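PDB 1OLT: oxygen-independent coproporphyrinogen III oxidase from Escherichia coli, which catalyses the anaerobic oxidative decarboxylation of two propionate groups of coproporphyrinogen III, giving protoporphyrinogen IX, with a [4Fe-4S] cluster and S-adenosylmethionine. Local coordinates for residues Ile59-Lys64 with Asp83-Ala88; Leu363-Cys368 with Gln390-Leu395. All coordinates share one frame; numbering follows the deposited sequence. Where two conformers were deposited one is given.

Interaction 1: Ile59-Lys64 with Asp83-Ala88. With SF4 (iron/sulfur cluster), chain B.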
# COMPACT_ATOMS: atom_id res chain seq x y z
N ILE A 59 10.62 -7.98 2.49
CA ILE A 59 11.31 -8.70 3.54
C ILE A 59 10.24 -9.55 4.22
O ILE A 59 9.36 -9.01 4.92
CB ILE A 59 11.97 -7.75 4.57
CG1 ILE A 59 12.98 -6.75 3.99
CG2 ILE A 59 12.70 -8.58 5.64
CD1 ILE A 59 14.11 -7.36 3.27
N PRO A 60 10.20 -10.86 3.98
CA PRO A 60 9.02 -11.60 4.38
C PRO A 60 8.93 -12.05 5.84
O PRO A 60 7.84 -12.37 6.28
CB PRO A 60 9.05 -12.83 3.46
CG PRO A 60 10.57 -13.10 3.25
CD PRO A 60 11.14 -11.72 3.19
N PHE A 61 10.02 -12.00 6.59
CA PHE A 61 10.08 -12.66 7.85
C PHE A 61 9.38 -11.88 8.97
O PHE A 61 9.51 -10.64 9.06
CB PHE A 61 11.57 -12.99 8.19
CG PHE A 61 12.25 -13.79 7.14
CD1 PHE A 61 11.88 -15.06 6.88
CD2 PHE A 61 13.25 -13.21 6.37
CE1 PHE A 61 12.49 -15.78 5.85
CE2 PHE A 61 13.84 -13.91 5.37
CZ PHE A 61 13.50 -15.18 5.14
N CYS A 62 8.69 -12.62 9.84
CA CYS A 62 8.12 -12.09 11.07
C CYS A 62 8.50 -12.97 12.26
O CYS A 62 8.70 -14.17 12.12
CB CYS A 62 6.61 -11.97 10.96
SG CYS A 62 6.02 -10.99 9.58
N HIS A 63 8.56 -12.38 13.45
CA HIS A 63 8.92 -13.11 14.68
C HIS A 63 7.80 -14.06 15.14
O HIS A 63 8.07 -15.14 15.65
CB HIS A 63 9.23 -12.12 15.82
CG HIS A 63 10.43 -11.28 15.55
ND1 HIS A 63 11.65 -11.81 15.20
CD2 HIS A 63 10.63 -9.95 15.69
CE1 HIS A 63 12.53 -10.84 15.05
NE2 HIS A 63 11.94 -9.70 15.32
N LYS A 64 6.54 -13.65 14.91
CA LYS A 64 5.39 -14.26 15.57
C LYS A 64 4.11 -14.20 14.68
O LYS A 64 3.96 -13.27 13.87
CB LYS A 64 5.17 -13.51 16.89
CG LYS A 64 4.26 -14.28 17.85
CD LYS A 64 3.98 -13.56 19.21
CE LYS A 64 5.27 -13.29 20.08
NZ LYS A 64 4.86 -12.56 21.38
N ASP A 83 19.84 -13.96 6.79
CA ASP A 83 21.16 -13.92 6.09
C ASP A 83 21.11 -14.62 4.73
O ASP A 83 21.65 -14.12 3.77
CB ASP A 83 22.28 -14.51 6.90
CG ASP A 83 22.56 -13.72 8.16
OD1 ASP A 83 22.80 -12.44 8.11
OD2 ASP A 83 22.51 -14.36 9.26
N GLN A 84 20.44 -15.78 4.68
CA GLN A 84 20.24 -16.52 3.46
C GLN A 84 19.42 -15.68 2.45
O GLN A 84 19.71 -15.66 1.31
CB GLN A 84 19.48 -17.83 3.68
CG GLN A 84 20.12 -18.81 4.65
CD GLN A 84 19.28 -20.06 4.90
OE1 GLN A 84 18.04 -19.98 4.83
NE2 GLN A 84 19.96 -21.24 5.13
N TYR A 85 18.42 -14.97 2.95
CA TYR A 85 17.59 -14.17 2.11
C TYR A 85 18.35 -12.99 1.51
O TYR A 85 18.22 -12.72 0.30
CB TYR A 85 16.37 -13.71 2.92
CG TYR A 85 15.34 -13.00 2.09
CD1 TYR A 85 14.58 -13.69 1.21
CD2 TYR A 85 15.14 -11.66 2.21
CE1 TYR A 85 13.62 -13.06 0.42
CE2 TYR A 85 14.14 -10.99 1.46
CZ TYR A 85 13.40 -11.72 0.54
OH TYR A 85 12.41 -11.13 -0.23
N LEU A 86 19.15 -12.30 2.30
CA LEU A 86 20.00 -11.25 1.79
C LEU A 86 21.06 -11.79 0.85
O LEU A 86 21.44 -11.08 -0.10
CB LEU A 86 20.69 -10.45 2.91
CG LEU A 86 19.87 -9.51 3.79
CD1 LEU A 86 20.69 -8.49 4.59
CD2 LEU A 86 18.87 -8.87 3.10
N ASP A 87 21.49 -13.05 1.00
CA ASP A 87 22.38 -13.66 -0.01
C ASP A 87 21.65 -13.68 -1.36
O ASP A 87 22.27 -13.43 -2.39
CB ASP A 87 22.84 -15.07 0.33
CG ASP A 87 23.78 -15.11 1.50
OD1 ASP A 87 24.44 -14.11 1.83
OD2 ASP A 87 23.94 -16.19 2.17
N ALA A 88 20.38 -14.05 -1.36
CA ALA A 88 19.58 -14.12 -2.59
C ALA A 88 19.27 -12.74 -3.18
O ALA A 88 19.36 -12.56 -4.37
CB ALA A 88 18.31 -14.86 -2.35
FE1 SF4 B . 3.99 -10.18 10.36
FE2 SF4 B . 1.53 -9.72 9.47
FE3 SF4 B . 3.01 -7.90 10.49
FE4 SF4 B . 2.09 -9.61 11.84
S1 SF4 B . 0.77 -8.07 10.78
S2 SF4 B . 4.17 -8.90 12.18
S3 SF4 B . 2.29 -11.38 10.73
S4 SF4 B . 3.33 -8.97 8.63
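A buried aromatic and apolar contact packs the end of strand 53-62, at I59, P60 and F61, against Y85 of helix 80-96, the helix that follows the cluster-binding loop in the radical SAM core. P60 CD sits over one face of the Y85 ring, 3.8 Å from its centroid and 25° off the ring normal, a CH-pi contact displaced toward the CZ and CE2 rim. F61 adds a T-shaped stack: its edge points to the face of Y85, with planes at 87° and centroids 5.5 Å apart. F61 CE2 reaches Y85 CB at 3.5 Å, while P60 CG covers a face of the F61 ring. I59 CD1 meets the Y85 rim at CE2, 4.1 Å away. With CG anti to the backbone N (chi1 -173°), Y85 turns its ring from the helix to the strand and brings OH to the backbone, where it is hydrogen-bonded to H58 O and V326 N. Replacing Y85 with an alanine would probably open a gap beside P60 and F61 and leave H58 O and V326 N without this hydroxyl. One residue beyond F61, C62 SG binds iron FE1 of the cluster at 2.3 Å, so the packed strand end leads directly into a cluster ligand. Strand 53-62 runs parallel to strands 74-75 and 105-112, and I74 touches both P60 and F61. L343 and Y347 of helix 343-353 pack on Y85, and L126 of helix 120-133 bridges the two segments, touching I59 on the strand and L86 on the helix.

Interaction 2: Leu363-Cys368 with Gln390-Leu395. Unlike the reference sequence in segment 390-395: Q390 (reference Lys), L395 (reference His).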
# COMPACT_ATOMS: atom_id res chain seq x y z
N LEU A 363 0.32 -4.17 -20.46
CA LEU A 363 -0.96 -3.53 -20.59
C LEU A 363 -1.21 -3.09 -22.07
O LEU A 363 -0.34 -2.56 -22.71
CB LEU A 363 -1.05 -2.29 -19.69
CG LEU A 363 -1.36 -2.45 -18.21
CD1 LEU A 363 -0.31 -3.27 -17.52
CD2 LEU A 363 -1.49 -1.06 -17.51
N THR A 364 -2.39 -3.37 -22.57
CA THR A 364 -2.85 -2.81 -23.85
C THR A 364 -3.11 -1.29 -23.75
O THR A 364 -3.03 -0.71 -22.69
CB THR A 364 -4.16 -3.48 -24.31
OG1 THR A 364 -5.19 -3.25 -23.34
CG2 THR A 364 -4.01 -5.03 -24.42
N ARG A 365 -3.42 -0.68 -24.88
CA ARG A 365 -3.80 0.74 -24.91
C ARG A 365 -4.99 1.02 -24.02
O ARG A 365 -4.97 1.91 -23.22
CB ARG A 365 -4.18 1.19 -26.34
CG ARG A 365 -3.47 2.43 -26.78
CD ARG A 365 -3.80 2.79 -28.17
NE ARG A 365 -5.13 3.36 -28.18
CZ ARG A 365 -5.42 4.66 -28.15
NH1 ARG A 365 -4.44 5.58 -28.12
NH2 ARG A 365 -6.69 5.03 -28.14
N ASP A 366 -6.01 0.20 -24.17
CA ASP A 366 -7.21 0.27 -23.38
C ASP A 366 -6.94 0.08 -21.88
O ASP A 366 -7.48 0.82 -21.07
CB ASP A 366 -8.17 -0.81 -23.89
CG ASP A 366 -9.49 -0.81 -23.17
OD1 ASP A 366 -10.18 0.19 -23.32
OD2 ASP A 366 -9.86 -1.73 -22.39
N ASP A 367 -6.08 -0.90 -21.53
CA ASP A 367 -5.64 -1.12 -20.13
C ASP A 367 -5.06 0.18 -19.61
O ASP A 367 -5.36 0.60 -18.49
CB ASP A 367 -4.57 -2.22 -20.02
CG ASP A 367 -5.12 -3.64 -20.25
OD1 ASP A 367 -6.34 -3.91 -20.14
OD2 ASP A 367 -4.34 -4.58 -20.53
N CYS A 368 -4.21 0.83 -20.43
CA CYS A 368 -3.48 2.02 -19.93
C CYS A 368 -4.39 3.20 -19.70
O CYS A 368 -4.25 3.91 -18.72
CB CYS A 368 -2.36 2.41 -20.90
SG CYS A 368 -0.92 1.30 -20.86
N GLN A 390 -7.16 14.14 -25.09
CA GLN A 390 -5.97 14.64 -25.78
C GLN A 390 -4.91 13.56 -25.83
O GLN A 390 -4.53 13.10 -26.92
CB GLN A 390 -5.38 15.89 -25.10
CG GLN A 390 -3.92 16.22 -25.52
CD GLN A 390 -3.57 17.69 -25.39
OE1 GLN A 390 -4.02 18.36 -24.46
NE2 GLN A 390 -2.77 18.21 -26.33
N GLN A 391 -4.43 13.17 -24.65
CA GLN A 391 -3.36 12.17 -24.55
C GLN A 391 -3.59 10.91 -25.40
O GLN A 391 -2.64 10.41 -26.02
CB GLN A 391 -3.15 11.74 -23.09
CG GLN A 391 -1.73 11.17 -22.78
CD GLN A 391 -1.66 10.47 -21.42
OE1 GLN A 391 -1.05 9.39 -21.29
NE2 GLN A 391 -2.28 11.08 -20.40
N TRP A 392 -4.84 10.42 -25.43
CA TRP A 392 -5.18 9.15 -26.07
C TRP A 392 -6.01 9.27 -27.37
O TRP A 392 -6.45 8.26 -27.91
CB TRP A 392 -5.93 8.27 -25.08
CG TRP A 392 -5.10 7.87 -23.90
CD1 TRP A 392 -5.26 8.29 -22.61
CD2 TRP A 392 -4.00 6.95 -23.89
NE1 TRP A 392 -4.32 7.69 -21.80
CE2 TRP A 392 -3.53 6.86 -22.56
CE3 TRP A 392 -3.36 6.17 -24.87
CZ2 TRP A 392 -2.44 6.05 -22.19
CZ3 TRP A 392 -2.28 5.36 -24.50
CH2 TRP A 392 -1.84 5.31 -23.16
N ASP A 393 -6.22 10.49 -27.86
CA ASP A 393 -6.93 10.75 -29.14
C ASP A 393 -8.28 9.99 -29.20
O ASP A 393 -8.56 9.21 -30.13
CB ASP A 393 -6.03 10.42 -30.36
CG ASP A 393 -6.53 11.06 -31.67
OD1 ASP A 393 -7.55 10.61 -32.24
OD2 ASP A 393 -5.96 12.04 -32.21
N LEU A 394 -9.11 10.22 -28.19
CA LEU A 394 -10.45 9.63 -28.17
C LEU A 394 -11.52 10.65 -27.77
O LEU A 394 -11.19 11.73 -27.27
CB LEU A 394 -10.46 8.37 -27.26
CG LEU A 394 -10.67 8.31 -25.71
CD1 LEU A 394 -9.57 7.50 -25.11
CD2 LEU A 394 -10.81 9.62 -24.95
N LEU A 395 -12.78 10.32 -28.04
CA LEU A 395 -13.91 11.09 -27.51
C LEU A 395 -14.55 10.25 -26.41
O LEU A 395 -15.03 9.16 -26.67
CB LEU A 395 -14.95 11.45 -28.59
CG LEU A 395 -15.94 12.55 -28.13
CD1 LEU A 395 -15.41 13.97 -28.44
CD2 LEU A 395 -17.36 12.35 -28.68
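In the conformer of R365 described here, one of two deposited, both terminal nitrogens reach W392 O: NH2 donates at 3.2 Å, and NH1 adds a weak bond at 3.4 Å. The contact joins two helix ends in the HemN C-terminal domain. Helix 365-380 begins with a capping box, in which D367 N donates to T364 OG1 and T364 N to D367 OD2; helix 385-391 ends in a Schellman motif, with D393 as its positive-phi C-prime residue. The arginine thus reaches a carbonyl at the C-terminal end of the second helix, where the helix dipole would probably strengthen the attraction, though the grip is probably not permanent. The bond from R365 NH2 lies in the carbonyl plane of W392 and nearly in that of the guanidinium. A bend at chi3 (75°) turns the R365 chain toward this oxygen. Its guanidinium stands at 79° to the indole of W392, and NH1 comes to the ring's edge at CE3, 3.5 Å away, so this is not a stack. R365 CG passes W392 CZ3 at 3.9 Å, and I369 and D372 of helix 365-380 also touch the indole. Independent of the arginine conformer, C368 CB rests against the benzo ring, 3.7 Å from W392 CH2.

Interactions 1 and 2 belong to different parts of the monomer and do not touch: their centres lie 41 Å apart and their nearest atoms about 23 Å. Along the chain they follow in series, the first within the radical SAM core and the second within the HemN C-terminal domain. Interaction 1 borders the active site. It contains a cysteine ligand of the cluster, and the P60 side chain is about 9 Å from a bound S-adenosylmethionine. Interaction 2 lies away from the annotated sites, near the periphery, its centre 26 Å from that of the chain. The touching residues of interaction 1 are all buried, whereas interaction 2 is partly exposed and its polar half belongs to one of two arginine conformers.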